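Side-chain contacts in pectate lyase (Bacillus, PDB 3VMV), which probably cleaves pectate (polygalacturonate) chains as a polysaccharide lyase of family 1, a family built on a right-handed parallel beta-helix: residues Ala29-Leu34 against Ile50-Thr55; Thr229-Arg234 against Asn244-Val249; Lys262-Trp267 against Val285-Ser290. All blocks are in the same frame, centred on the assembly; numbering follows the deposited sequence.

Interaction 1. Residues Ala29-Leu34 against Ile50-Thr55; sequences AQIQQL and IYVNGT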
ATOM      1  N   ALA A  29       0.331  21.273  -9.458  1.00 16.11           N
ATOM      2  CA  ALA A  29      -0.301  21.860 -10.643  1.00 16.09           C
ATOM      3  C   ALA A  29       0.257  21.255 -11.929  1.00 16.25           C
ATOM      4  O   ALA A  29      -0.507  20.905 -12.824  1.00 15.81           O
ATOM      5  CB  ALA A  29      -0.200  23.368 -10.627  1.00 15.69           C
ATOM      6  N   GLN A  30       1.575  21.065 -12.006  1.00 16.15           N
ATOM      7  CA  GLN A  30       2.131  20.445 -13.210  1.00 15.42           C
ATOM      8  C   GLN A  30       1.658  19.014 -13.342  1.00 16.92           C
ATOM      9  O   GLN A  30       1.262  18.589 -14.413  1.00 16.82           O
ATOM     10  CB  GLN A  30       3.656  20.475 -13.202  1.00 13.91           C
ATOM     11  CG  GLN A  30       4.219  21.847 -13.477  1.00 15.92           C
ATOM     12  CD  GLN A  30       5.711  21.802 -13.676  1.00 16.87           C
ATOM     13  OE1 GLN A  30       6.406  21.244 -12.854  1.00 17.22           O
ATOM     14  NE2 GLN A  30       6.207  22.394 -14.759  1.00 15.14           N
ATOM     15  N   ILE A  31       1.694  18.256 -12.245  1.00 12.92           N
ATOM     16  CA  ILE A  31       1.246  16.877 -12.316  1.00 11.90           C
ATOM     17  C   ILE A  31      -0.222  16.788 -12.732  1.00 14.64           C
ATOM     18  O   ILE A  31      -0.579  16.017 -13.629  1.00 13.35           O
ATOM     19  CB  ILE A  31       1.418  16.141 -10.955  1.00 11.80           C
ATOM     20  CG1 ILE A  31       2.907  16.101 -10.589  1.00 14.99           C
ATOM     21  CG2 ILE A  31       0.915  14.732 -11.061  1.00 12.79           C
ATOM     22  CD1 ILE A  31       3.158  15.490  -9.204  1.00 14.96           C
ATOM     23  N   GLN A  32      -1.077  17.560 -12.065  1.00 12.42           N
ATOM     24  CA  GLN A  32      -2.514  17.478 -12.368  1.00 14.79           C
ATOM     25  C   GLN A  32      -2.803  17.905 -13.823  1.00 16.16           C
ATOM     26  O   GLN A  32      -3.630  17.287 -14.521  1.00 16.56           O
ATOM     27  CB  GLN A  32      -3.333  18.321 -11.378  1.00 13.79           C
ATOM     28  CG  GLN A  32      -4.837  17.979 -11.402  1.00 13.30           C
ATOM     29  CD  GLN A  32      -5.041  16.564 -10.909  1.00 13.40           C
ATOM     30  OE1 GLN A  32      -4.784  16.292  -9.747  1.00 14.83           O
ATOM     31  NE2 GLN A  32      -5.495  15.667 -11.781  1.00 14.07           N
ATOM     32  N   GLN A  33      -2.119  18.950 -14.289  1.00 14.86           N
ATOM     33  CA  GLN A  33      -2.313  19.384 -15.674  1.00 15.06           C
ATOM     34  C   GLN A  33      -1.859  18.353 -16.663  1.00 14.65           C
ATOM     35  O   GLN A  33      -2.506  18.159 -17.700  1.00 18.51           O
ATOM     36  CB  GLN A  33      -1.575  20.678 -15.916  1.00 17.08           C
ATOM     37  CG  GLN A  33      -2.262  21.786 -15.256  1.00 19.87           C
ATOM     38  CD  GLN A  33      -1.447  23.055 -15.310  1.00 26.47           C
ATOM     39  OE1 GLN A  33      -0.517  23.178 -16.117  1.00 29.59           O
ATOM     40  NE2 GLN A  33      -1.775  23.995 -14.435  1.00 28.52           N
ATOM     41  N   LEU A  34      -0.725  17.699 -16.388  1.00 14.95           N
ATOM     42  CA  LEU A  34      -0.278  16.661 -17.293  1.00 18.15           C
ATOM     43  C   LEU A  34      -1.333  15.555 -17.433  1.00 18.59           C
ATOM     44  O   LEU A  34      -1.639  15.105 -18.546  1.00 18.11           O
ATOM     45  CB  LEU A  34       1.026  16.052 -16.804  1.00 17.63           C
ATOM     46  CG  LEU A  34       2.247  16.966 -16.901  1.00 14.21           C
ATOM     47  CD1 LEU A  34       3.372  16.277 -16.216  1.00 16.03           C
ATOM     48  CD2 LEU A  34       2.576  17.242 -18.374  1.00 18.81           C
ATOM     49  N   ILE A  50       5.823  10.553 -15.436  1.00 13.73           N
ATOM     50  CA  ILE A  50       6.048  11.841 -14.814  1.00 13.25           C
ATOM     51  C   ILE A  50       7.137  11.668 -13.751  1.00 12.44           C
ATOM     52  O   ILE A  50       6.901  10.989 -12.727  1.00 11.87           O
ATOM     53  CB  ILE A  50       4.763  12.329 -14.120  1.00 14.58           C
ATOM     54  CG1 ILE A  50       3.627  12.372 -15.144  1.00 16.41           C
ATOM     55  CG2 ILE A  50       5.031  13.690 -13.501  1.00 17.81           C
ATOM     56  CD1 ILE A  50       2.265  12.788 -14.549  1.00 15.86           C
ATOM     57  N   TYR A  51       8.321  12.211 -14.023  1.00 14.93           N
ATOM     58  CA  TYR A  51       9.389  12.264 -13.017  1.00 12.90           C
ATOM     59  C   TYR A  51       9.165  13.445 -12.102  1.00 14.33           C
ATOM     60  O   TYR A  51       9.052  14.589 -12.563  1.00 16.49           O
ATOM     61  CB  TYR A  51      10.758  12.367 -13.677  1.00 14.66           C
ATOM     62  CG  TYR A  51      11.200  11.074 -14.284  1.00 12.99           C
ATOM     63  CD1 TYR A  51      11.487   9.977 -13.454  1.00 15.31           C
ATOM     64  CD2 TYR A  51      11.303  10.918 -15.677  1.00 16.30           C
ATOM     65  CE1 TYR A  51      11.884   8.761 -14.002  1.00 18.29           C
ATOM     66  CE2 TYR A  51      11.694   9.667 -16.232  1.00 19.55           C
ATOM     67  CZ  TYR A  51      11.964   8.607 -15.381  1.00 21.54           C
ATOM     68  OH  TYR A  51      12.345   7.358 -15.888  1.00 20.72           O
ATOM     69  N   VAL A  52       9.148  13.188 -10.802  1.00 12.01           N
ATOM     70  CA  VAL A  52       8.855  14.230  -9.833  1.00 12.59           C
ATOM     71  C   VAL A  52      10.179  14.669  -9.200  1.00 14.69           C
ATOM     72  O   VAL A  52      10.885  13.871  -8.522  1.00 14.60           O
ATOM     73  CB  VAL A  52       7.887  13.727  -8.757  1.00 13.23           C
ATOM     74  CG1 VAL A  52       7.570  14.836  -7.773  1.00 15.06           C
ATOM     75  CG2 VAL A  52       6.582  13.220  -9.404  1.00 13.19           C
ATOM     76  N   ASN A  53      10.528  15.924  -9.467  1.00 12.63           N
ATOM     77  CA  ASN A  53      11.799  16.483  -9.009  1.00 14.42           C
ATOM     78  C   ASN A  53      11.637  17.754  -8.177  1.00 19.54           C
ATOM     79  O   ASN A  53      12.501  18.632  -8.173  1.00 26.40           O
ATOM     80  CB  ASN A  53      12.783  16.691 -10.182  1.00 16.49           C
ATOM     81  CG  ASN A  53      12.271  17.661 -11.252  1.00 21.97           C
ATOM     82  OD1 ASN A  53      11.197  18.246 -11.127  1.00 23.91           O
ATOM     83  ND2 ASN A  53      13.078  17.860 -12.309  1.00 22.01           N
ATOM     84  N   GLY A  54      10.553  17.815  -7.418  1.00 16.81           N
ATOM     85  CA  GLY A  54      10.366  18.895  -6.474  1.00 19.26           C
ATOM     86  C   GLY A  54       9.368  18.465  -5.441  1.00 17.04           C
ATOM     87  O   GLY A  54       8.834  17.364  -5.538  1.00 21.50           O
ATOM     88  N   THR A  55       9.114  19.316  -4.448  1.00 17.39           N
ATOM     89  CA  THR A  55       8.193  18.961  -3.364  1.00 13.83           C
ATOM     90  C   THR A  55       6.769  19.420  -3.691  1.00 14.24           C
ATOM     91  O   THR A  55       6.514  20.606  -3.889  1.00 17.15           O
ATOM     92  CB  THR A  55       8.662  19.560  -2.039  1.00 17.56           C
ATOM     93  OG1 THR A  55       9.960  19.018  -1.723  1.00 19.16           O
ATOM     94  CG2 THR A  55       7.708  19.198  -0.886  1.00 15.73           C
TER
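L34 and I50 lie alongside each other, pointing opposite ways, and the CD1 of L34 lies 4.0 Å from the CD1 of I50, near enough to its CG1 and CG2 to meet all three outer carbons. The contact lays helix 28-40, the N-terminal helix that covers one end of the parallel beta-helix as in related pectate lyases, against strand 48-52. The axes of 29-34 and 50-52 come within 10.3 Å and run almost antiparallel (172°). One turn earlier, I31 uses two branches: its CG2 approaches I50 CD1 at 4.2 Å, while its CD1 reaches V52 CG2 at 4.1 Å, the I31 and V52 side chains crossing at about a right angle. I50 can meet both helix residues because its CG1 stands anti to the carbonyl carbon (chi1 -56°), and the extended chain carries CD1 to the helix. Cutting I50 back to an alanine is likely to leave L34 CD1 and I31 CG2 without the carbon they pack on and open a gap under the helix. Farther out, I31 also packs on F92 and V52 on I83, while backbone bonds tie I50 to S82 and I84 on strand 78-85. The helix has polar ties of its own: Q30 OE1 accepts from S26 N, and the Q32 amide is held at both ends, its OE1 by D67 N and its NE2 by D36 OD1.

Interaction 2. Residues Thr229-Arg234 against Asn244-Val249; sequences TAINSR and NYFDNV. With SO4 (sulfate ion), chain C.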
ATOM      1  N   THR A 229      -1.674  -4.014  16.864  1.00 12.61           N
ATOM      2  CA  THR A 229      -1.730  -5.253  16.073  1.00 11.43           C
ATOM      3  C   THR A 229      -1.175  -5.002  14.672  1.00 12.33           C
ATOM      4  O   THR A 229      -1.127  -3.865  14.186  1.00 11.14           O
ATOM      5  CB  THR A 229      -3.167  -5.764  15.896  1.00 12.20           C
ATOM      6  OG1 THR A 229      -3.955  -4.771  15.262  1.00 14.00           O
ATOM      7  CG2 THR A 229      -3.820  -6.080  17.285  1.00 13.89           C
ATOM      8  N   ALA A 230      -0.813  -6.088  13.982  1.00 11.57           N
ATOM      9  CA  ALA A 230      -0.352  -5.943  12.608  1.00 11.01           C
ATOM     10  C   ALA A 230      -1.360  -6.447  11.598  1.00 10.66           C
ATOM     11  O   ALA A 230      -2.293  -5.723  11.239  1.00 10.50           O
ATOM     12  CB  ALA A 230       1.024  -6.662  12.428  1.00 11.31           C
ATOM     13  N   ILE A 231      -1.235  -7.683  11.154  1.00  9.95           N
ATOM     14  CA  ILE A 231      -2.166  -8.204  10.112  1.00  9.22           C
ATOM     15  C   ILE A 231      -3.526  -8.580  10.708  1.00 10.08           C
ATOM     16  O   ILE A 231      -3.598  -9.406  11.624  1.00 12.33           O
ATOM     17  CB  ILE A 231      -1.554  -9.451   9.483  1.00  9.06           C
ATOM     18  CG1 ILE A 231      -0.169  -9.153   8.912  1.00 10.17           C
ATOM     19  CG2 ILE A 231      -2.487 -10.004   8.369  1.00  9.57           C
ATOM     20  CD1 ILE A 231       0.615 -10.415   8.571  1.00 11.15           C
ATOM     21  N   ASN A 232      -4.600  -7.936  10.216  1.00 10.56           N
ATOM     22  CA  ASN A 232      -5.920  -8.159  10.754  1.00  9.60           C
ATOM     23  C   ASN A 232      -6.759  -8.719   9.629  1.00 10.96           C
ATOM     24  O   ASN A 232      -7.117  -7.993   8.728  1.00 13.45           O
ATOM     25  CB  ASN A 232      -6.495  -6.837  11.252  1.00 10.42           C
ATOM     26  CG  ASN A 232      -7.853  -7.012  11.939  1.00 10.14           C
ATOM     27  OD1 ASN A 232      -8.354  -8.129  12.093  1.00 12.02           O
ATOM     28  ND2 ASN A 232      -8.439  -5.886  12.407  1.00 12.15           N
ATOM     29  N   SER A 233      -7.061 -10.021   9.702  1.00 10.25           N
ATOM     30  CA  SER A 233      -7.770 -10.697   8.635  1.00  9.78           C
ATOM     31  C   SER A 233      -9.224 -10.907   9.013  1.00  9.89           C
ATOM     32  O   SER A 233      -9.519 -11.603  10.005  1.00 12.58           O
ATOM     33  CB  SER A 233      -7.077 -12.047   8.360  1.00 11.68           C
ATOM     34  OG  SER A 233      -7.632 -12.695   7.224  1.00 11.38           O
ATOM     35  N   ARG A 234     -10.122 -10.313   8.210  1.00 10.47           N
ATOM     36  CA  ARG A 234     -11.538 -10.189   8.546  1.00 12.12           C
ATOM     37  C   ARG A 234     -12.429 -10.708   7.436  1.00 10.97           C
ATOM     38  O   ARG A 234     -12.060 -10.636   6.260  1.00 11.92           O
ATOM     39  CB  ARG A 234     -11.865  -8.689   8.784  1.00 11.93           C
ATOM     40  CG  ARG A 234     -11.271  -8.181  10.109  1.00 15.46           C
ATOM     41  CD  ARG A 234     -11.008  -6.690  10.125  1.00 17.98           C
ATOM     42  NE  ARG A 234     -12.242  -5.938  10.345  1.00 15.68           N
ATOM     43  CZ  ARG A 234     -12.278  -4.783  10.991  1.00 15.11           C
ATOM     44  NH1 ARG A 234     -13.446  -4.174  11.139  1.00 13.30           N
ATOM     45  NH2 ARG A 234     -11.155  -4.246  11.508  1.00 14.85           N
ATOM     46  N   ASN A 244       8.316 -13.731   6.724  1.00  9.65           N
ATOM     47  CA  ASN A 244       8.459 -12.374   7.225  1.00  7.13           C
ATOM     48  C   ASN A 244       9.190 -12.360   8.543  1.00  9.29           C
ATOM     49  O   ASN A 244       9.185 -13.360   9.249  1.00 10.40           O
ATOM     50  CB  ASN A 244       7.087 -11.709   7.442  1.00  9.20           C
ATOM     51  CG  ASN A 244       6.222 -11.672   6.193  1.00  9.18           C
ATOM     52  OD1 ASN A 244       6.346 -10.765   5.372  1.00  9.03           O
ATOM     53  ND2 ASN A 244       5.331 -12.637   6.060  1.00 10.12           N
ATOM     54  N   TYR A 245       9.776 -11.212   8.870  1.00 11.01           N
ATOM     55  CA  TYR A 245      10.473 -11.028  10.128  1.00  9.44           C
ATOM     56  C   TYR A 245       9.691 -10.053  10.999  1.00 10.19           C
ATOM     57  O   TYR A 245       9.371  -8.960  10.518  1.00  9.98           O
ATOM     58  CB  TYR A 245      11.909 -10.515   9.867  1.00 10.11           C
ATOM     59  CG  TYR A 245      12.821 -10.692  11.024  1.00 15.04           C
ATOM     60  CD1 TYR A 245      13.592 -11.839  11.078  1.00 17.76           C
ATOM     61  CD2 TYR A 245      12.915  -9.766  12.049  1.00 22.07           C
ATOM     62  CE1 TYR A 245      14.424 -12.093  12.086  1.00 23.91           C
ATOM     63  CE2 TYR A 245      13.815 -10.057  13.155  1.00 15.86           C
ATOM     64  CZ  TYR A 245      14.522 -11.230  13.103  1.00 19.86           C
ATOM     65  OH  TYR A 245      15.397 -11.635  14.087  1.00 25.77           O
ATOM     66  N   PHE A 246       9.355 -10.460  12.240  1.00  9.35           N
ATOM     67  CA  PHE A 246       8.618  -9.582  13.127  1.00  8.76           C
ATOM     68  C   PHE A 246       9.439  -9.357  14.395  1.00 13.44           C
ATOM     69  O   PHE A 246       9.917 -10.319  14.995  1.00 14.17           O
ATOM     70  CB  PHE A 246       7.336 -10.290  13.592  1.00 11.13           C
ATOM     71  CG  PHE A 246       6.350 -10.603  12.504  1.00 10.75           C
ATOM     72  CD1 PHE A 246       5.269  -9.747  12.256  1.00  9.71           C
ATOM     73  CD2 PHE A 246       6.489 -11.747  11.708  1.00 10.46           C
ATOM     74  CE1 PHE A 246       4.327 -10.044  11.274  1.00 10.97           C
ATOM     75  CE2 PHE A 246       5.539 -12.062  10.746  1.00  8.89           C
ATOM     76  CZ  PHE A 246       4.463 -11.224  10.492  1.00 10.31           C
ATOM     77  N   ASP A 247       9.560  -8.097  14.828  1.00 10.10           N
ATOM     78  CA  ASP A 247      10.269  -7.773  16.060  1.00 11.39           C
ATOM     79  C   ASP A 247       9.362  -6.832  16.846  1.00 12.31           C
ATOM     80  O   ASP A 247       9.072  -5.724  16.368  1.00 11.43           O
ATOM     81  CB  ASP A 247      11.584  -7.061  15.705  1.00 14.01           C
ATOM     82  CG  ASP A 247      12.338  -6.521  16.937  1.00 18.15           C
ATOM     83  OD1 ASP A 247      13.397  -5.920  16.729  1.00 23.10           O
ATOM     84  OD2 ASP A 247      11.922  -6.711  18.092  1.00 21.30           O
ATOM     85  N   ASN A 248       8.949  -7.259  18.044  1.00 10.96           N
ATOM     86  CA  ASN A 248       8.203  -6.400  18.960  1.00 13.14           C
ATOM     87  C   ASN A 248       6.912  -5.972  18.312  1.00 13.04           C
ATOM     88  O   ASN A 248       6.610  -4.763  18.222  1.00 12.75           O
ATOM     89  CB  ASN A 248       9.038  -5.182  19.372  1.00 13.17           C
ATOM     90  CG  ASN A 248       8.385  -4.372  20.483  1.00 16.97           C
ATOM     91  OD1 ASN A 248       8.588  -3.147  20.576  1.00 23.51           O
ATOM     92  ND2 ASN A 248       7.606  -5.027  21.315  1.00 17.32           N
ATOM     93  N   VAL A 249       6.150  -6.960  17.844  1.00 13.28           N
ATOM     94  CA  VAL A 249       4.887  -6.710  17.142  1.00 11.64           C
ATOM     95  C   VAL A 249       3.676  -7.190  17.909  1.00 12.77           C
ATOM     96  O   VAL A 249       3.492  -8.387  18.134  1.00 16.39           O
ATOM     97  CB  VAL A 249       4.898  -7.421  15.796  1.00 10.51           C
ATOM     98  CG1 VAL A 249       3.538  -7.317  15.046  1.00 11.39           C
ATOM     99  CG2 VAL A 249       5.989  -6.820  14.905  1.00 12.12           C
TER
HETATM  100  S   SO4 C 402     -11.984  -0.723  12.410  1.00 29.14           S
HETATM  101  O1  SO4 C 402     -13.170  -1.418  11.853  1.00 32.29           O
HETATM  102  O2  SO4 C 402     -11.487   0.231  11.415  1.00 30.11           O
HETATM  103  O3  SO4 C 402     -12.364  -0.037  13.645  1.00 39.49           O
HETATM  104  O4  SO4 C 402     -10.903  -1.685  12.690  1.00 20.97           O
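The methyl of A230 overlaps one branch of V249, its CB lying 3.7 Å from V249 CG1. That branch is anti to the backbone N of V249 (chi1 174°), a rotation that turns it to A230, which sits just ahead of strand 231-234. Next to this pair I231 comes end-on to F246: its terminal CD1 lies at the edge of the ring, near the ring plane, and meets CZ at 4.4 Å. No hydrogen bond joins the two segments, so the contact is purely apolar, and all four touching residues are buried. It spans the interior of the parallel beta-helix, from strand 231-234 across to strand 245-249 later in the same coil. F246 belongs to an aromatic stack that follows the coils, its ring stacked on F223 of strand 222-226 in the preceding coil and meeting F284 of strand 283-285 in the next. N244, at the turn before strand 245-249, bonds through OD1 to N221 N, and its backbone N donates to N282 OD1, a run of asparagines like the stacks known from other pectate lyases. The far end of strand 231-234 is of opposite character. R234, bent at chi3 (78°), presents two nitrogens side by side to a sulfate ion, probably taken from the crystallisation liquor. NH1 donates to sulfate O1 at 2.9 Å, and NH2 donates to sulfate O4 at 2.8 Å, the latter nearly straight (167°) and with O4 in the guanidinium plane. R234 NE bonds to S271 OG, and W267 touches the arginine side chain.

Interaction 3. Residues Lys262-Trp267 against Val285-Ser290; sequences KGPVGW and VNTPNS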
ATOM      1  N   LYS A 262      -3.600  -9.873  20.801  1.00 13.07           N
ATOM      2  CA  LYS A 262      -3.086  -8.841  19.891  1.00 13.88           C
ATOM      3  C   LYS A 262      -1.635  -9.104  19.517  1.00 14.80           C
ATOM      4  O   LYS A 262      -0.780  -9.210  20.381  1.00 18.37           O
ATOM      5  CB  LYS A 262      -3.226  -7.465  20.528  1.00 14.12           C
ATOM      6  CG  LYS A 262      -4.662  -6.960  20.522  1.00 15.37           C
ATOM      7  CD  LYS A 262      -4.762  -5.680  21.324  1.00 23.26           C
ATOM      8  CE  LYS A 262      -6.008  -4.895  21.018  1.00 26.53           C
ATOM      9  NZ  LYS A 262      -5.846  -3.611  21.795  1.00 23.98           N
ATOM     10  N   GLY A 263      -1.378  -9.247  18.224  1.00 13.08           N
ATOM     11  CA  GLY A 263      -0.087  -9.760  17.787  1.00 12.92           C
ATOM     12  C   GLY A 263       0.084  -9.563  16.298  1.00 12.30           C
ATOM     13  O   GLY A 263      -0.479  -8.656  15.693  1.00 13.25           O
ATOM     14  N   PRO A 264       0.877 -10.433  15.667  1.00  9.82           N
ATOM     15  CA  PRO A 264       1.291 -10.216  14.280  1.00 10.05           C
ATOM     16  C   PRO A 264       0.199 -10.527  13.247  1.00 10.09           C
ATOM     17  O   PRO A 264       0.229  -9.980  12.142  1.00 10.07           O
ATOM     18  CB  PRO A 264       2.497 -11.163  14.126  1.00 10.54           C
ATOM     19  CG  PRO A 264       2.217 -12.272  15.128  1.00 12.18           C
ATOM     20  CD  PRO A 264       1.516 -11.606  16.286  1.00 13.17           C
ATOM     21  N   VAL A 265      -0.705 -11.420  13.609  1.00 11.16           N
ATOM     22  CA  VAL A 265      -1.829 -11.773  12.755  1.00 10.95           C
ATOM     23  C   VAL A 265      -2.981 -12.252  13.618  1.00 10.92           C
ATOM     24  O   VAL A 265      -2.756 -12.798  14.698  1.00 12.22           O
ATOM     25  CB  VAL A 265      -1.391 -12.846  11.695  1.00 13.98           C
ATOM     26  CG1 VAL A 265      -0.965 -14.130  12.344  1.00 17.73           C
ATOM     27  CG2 VAL A 265      -2.490 -13.072  10.629  1.00 12.36           C
ATOM     28  N   GLY A 266      -4.209 -12.007  13.159  1.00 12.24           N
ATOM     29  CA  GLY A 266      -5.393 -12.507  13.841  1.00 12.08           C
ATOM     30  C   GLY A 266      -6.597 -11.730  13.377  1.00  9.92           C
ATOM     31  O   GLY A 266      -6.559 -11.106  12.300  1.00 10.57           O
ATOM     32  N   TRP A 267      -7.653 -11.771  14.195  1.00 12.64           N
ATOM     33  CA  TRP A 267      -8.899 -11.091  13.868  1.00 12.14           C
ATOM     34  C   TRP A 267      -9.157 -10.144  15.028  1.00 10.85           C
ATOM     35  O   TRP A 267      -9.279 -10.610  16.163  1.00 12.96           O
ATOM     36  CB  TRP A 267     -10.032 -12.127  13.762  1.00 12.23           C
ATOM     37  CG  TRP A 267     -11.397 -11.473  13.631  1.00 12.97           C
ATOM     38  CD1 TRP A 267     -11.660 -10.268  13.026  1.00 17.13           C
ATOM     39  CD2 TRP A 267     -12.660 -11.978  14.090  1.00 13.14           C
ATOM     40  NE1 TRP A 267     -12.998  -9.995  13.096  1.00 15.53           N
ATOM     41  CE2 TRP A 267     -13.638 -11.028  13.729  1.00 13.44           C
ATOM     42  CE3 TRP A 267     -13.058 -13.128  14.771  1.00 15.22           C
ATOM     43  CZ2 TRP A 267     -14.985 -11.191  14.045  1.00 15.75           C
ATOM     44  CZ3 TRP A 267     -14.394 -13.294  15.074  1.00 16.98           C
ATOM     45  CH2 TRP A 267     -15.344 -12.330  14.700  1.00 16.84           C
ATOM     46  N   VAL A 285      10.293 -12.330  16.892  1.00 10.14           N
ATOM     47  CA  VAL A 285      11.134 -12.005  18.025  1.00  9.15           C
ATOM     48  C   VAL A 285      10.354 -11.050  18.926  1.00 11.06           C
ATOM     49  O   VAL A 285       9.882 -10.004  18.471  1.00 11.20           O
ATOM     50  CB  VAL A 285      12.412 -11.302  17.541  1.00 12.35           C
ATOM     51  CG1 VAL A 285      13.326 -10.945  18.690  1.00 12.98           C
ATOM     52  CG2 VAL A 285      13.142 -12.195  16.520  1.00 14.57           C
ATOM     53  N   ASN A 286      10.226 -11.429  20.186  1.00 11.73           N
ATOM     54  CA  ASN A 286       9.467 -10.631  21.181  1.00 12.62           C
ATOM     55  C   ASN A 286       8.101 -10.277  20.598  1.00 12.85           C
ATOM     56  O   ASN A 286       7.628  -9.130  20.686  1.00 14.34           O
ATOM     57  CB  ASN A 286      10.256  -9.376  21.654  1.00 10.14           C
ATOM     58  CG  ASN A 286      11.433  -9.750  22.529  1.00 12.65           C
ATOM     59  OD1 ASN A 286      11.639 -10.931  22.836  1.00 15.50           O
ATOM     60  ND2 ASN A 286      12.210  -8.756  22.954  1.00 19.50           N
ATOM     61  N   THR A 287       7.490 -11.266  19.947  1.00 11.19           N
ATOM     62  CA  THR A 287       6.216 -11.080  19.273  1.00 10.78           C
ATOM     63  C   THR A 287       5.325 -12.273  19.576  1.00 14.14           C
ATOM     64  O   THR A 287       5.730 -13.412  19.317  1.00 15.60           O
ATOM     65  CB  THR A 287       6.468 -11.048  17.755  1.00 11.48           C
ATOM     66  OG1 THR A 287       7.126  -9.817  17.386  1.00 11.07           O
ATOM     67  CG2 THR A 287       5.141 -11.097  16.962  1.00 13.32           C
ATOM     68  N   PRO A 288       4.133 -12.040  20.153  1.00 12.34           N
ATOM     69  CA  PRO A 288       3.280 -13.179  20.545  1.00 14.04           C
ATOM     70  C   PRO A 288       3.010 -14.080  19.339  1.00 13.81           C
ATOM     71  O   PRO A 288       2.612 -13.583  18.276  1.00 14.63           O
ATOM     72  CB  PRO A 288       1.955 -12.510  20.935  1.00 19.20           C
ATOM     73  CG  PRO A 288       2.325 -11.134  21.340  1.00 18.30           C
ATOM     74  CD  PRO A 288       3.532 -10.739  20.504  1.00 17.01           C
ATOM     75  N   ASN A 289       3.231 -15.389  19.493  1.00 12.86           N
ATOM     76  CA  ASN A 289       3.009 -16.242  18.342  1.00 14.07           C
ATOM     77  C   ASN A 289       2.634 -17.688  18.655  1.00 15.78           C
ATOM     78  O   ASN A 289       2.121 -18.394  17.759  1.00 17.22           O
ATOM     79  CB  ASN A 289       4.234 -16.240  17.416  1.00 15.73           C
ATOM     80  CG  ASN A 289       5.428 -16.936  18.029  1.00 17.54           C
ATOM     81  OD1 ASN A 289       5.678 -18.112  17.767  1.00 21.79           O
ATOM     82  ND2 ASN A 289       6.187 -16.213  18.836  1.00 16.69           N
ATOM     83  N   SER A 290       2.895 -18.135  19.878  1.00 15.49           N
ATOM     84  CA  SER A 290       2.646 -19.562  20.184  1.00 17.82           C
ATOM     85  C   SER A 290       1.177 -19.986  20.100  1.00 19.74           C
ATOM     86  O   SER A 290       0.861 -21.169  19.949  1.00 22.55           O
ATOM     87  CB  SER A 290       3.250 -19.918  21.538  1.00 19.41           C
ATOM     88  OG  SER A 290       2.541 -19.276  22.585  1.00 27.27           O
TER
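T287 OG1 takes two bonds: it donates to V285 O at 3.0 Å and accepts from V249 N of the preceding coil. The hydroxyl sits above the V285 carbonyl plane, 57° out of it. The V249 bond ties the loop that leaves strand 283-285, in the last coil of the right-handed parallel beta-helix, to the coil before it. Together the two bonds also fix the other branch of T287. With OG1 beside the backbone N (chi1 -72°), CG2 is anti to that N and lies against the P264 ring, 3.6 Å from its CG and little farther from its CD. The ring and the threonine meet at a slant. P264 meets P288 as well, but at the backbone: its CD comes to 3.0 Å from P288 O and its CG to 3.4 Å from the same oxygen. This is a tight fit against a carbonyl that the contact buries and that has no hydrogen-bond partner in the model. In return, P288 CG packs on K262 O at 3.8 Å. A beta carbon on G263 would strike P264 CD, and it would point toward P288 O. P264 is seated on the beta-helix core, touching F246, V249 and F284, and backbone bonds join G263 to A230 and P264 to I231. The side chain of K262 leads off to a salt bridge between its NZ and D228 OD1. The loop is further braced from within, where N289 ND2 donates to T287 O at 2.9 Å, almost straight, with that oxygen lying in the plane of the N289 amide.

Interactions 2 and 3 are neighbours, their centres 6 Å apart, whereas interaction 1 lies, centre to centre, 35 Å from interaction 2 and 41 Å from interaction 3, on the opposite side of the chain's centre. Interaction 2 is the fully buried member, apolar within one coil. Interaction 3 continues it into the next coil: F246 O and V285 N, and S233 N and G266 O, probably form hydrogen bonds, as expected of parallel strands in successive coils. Interaction 1 is also apolar and mostly buried, but joins a helix to a strand. Interaction 3, partly buried, relies instead on prolines, backbone carbonyls and a threonine methyl, with 285-290 having no regular structure.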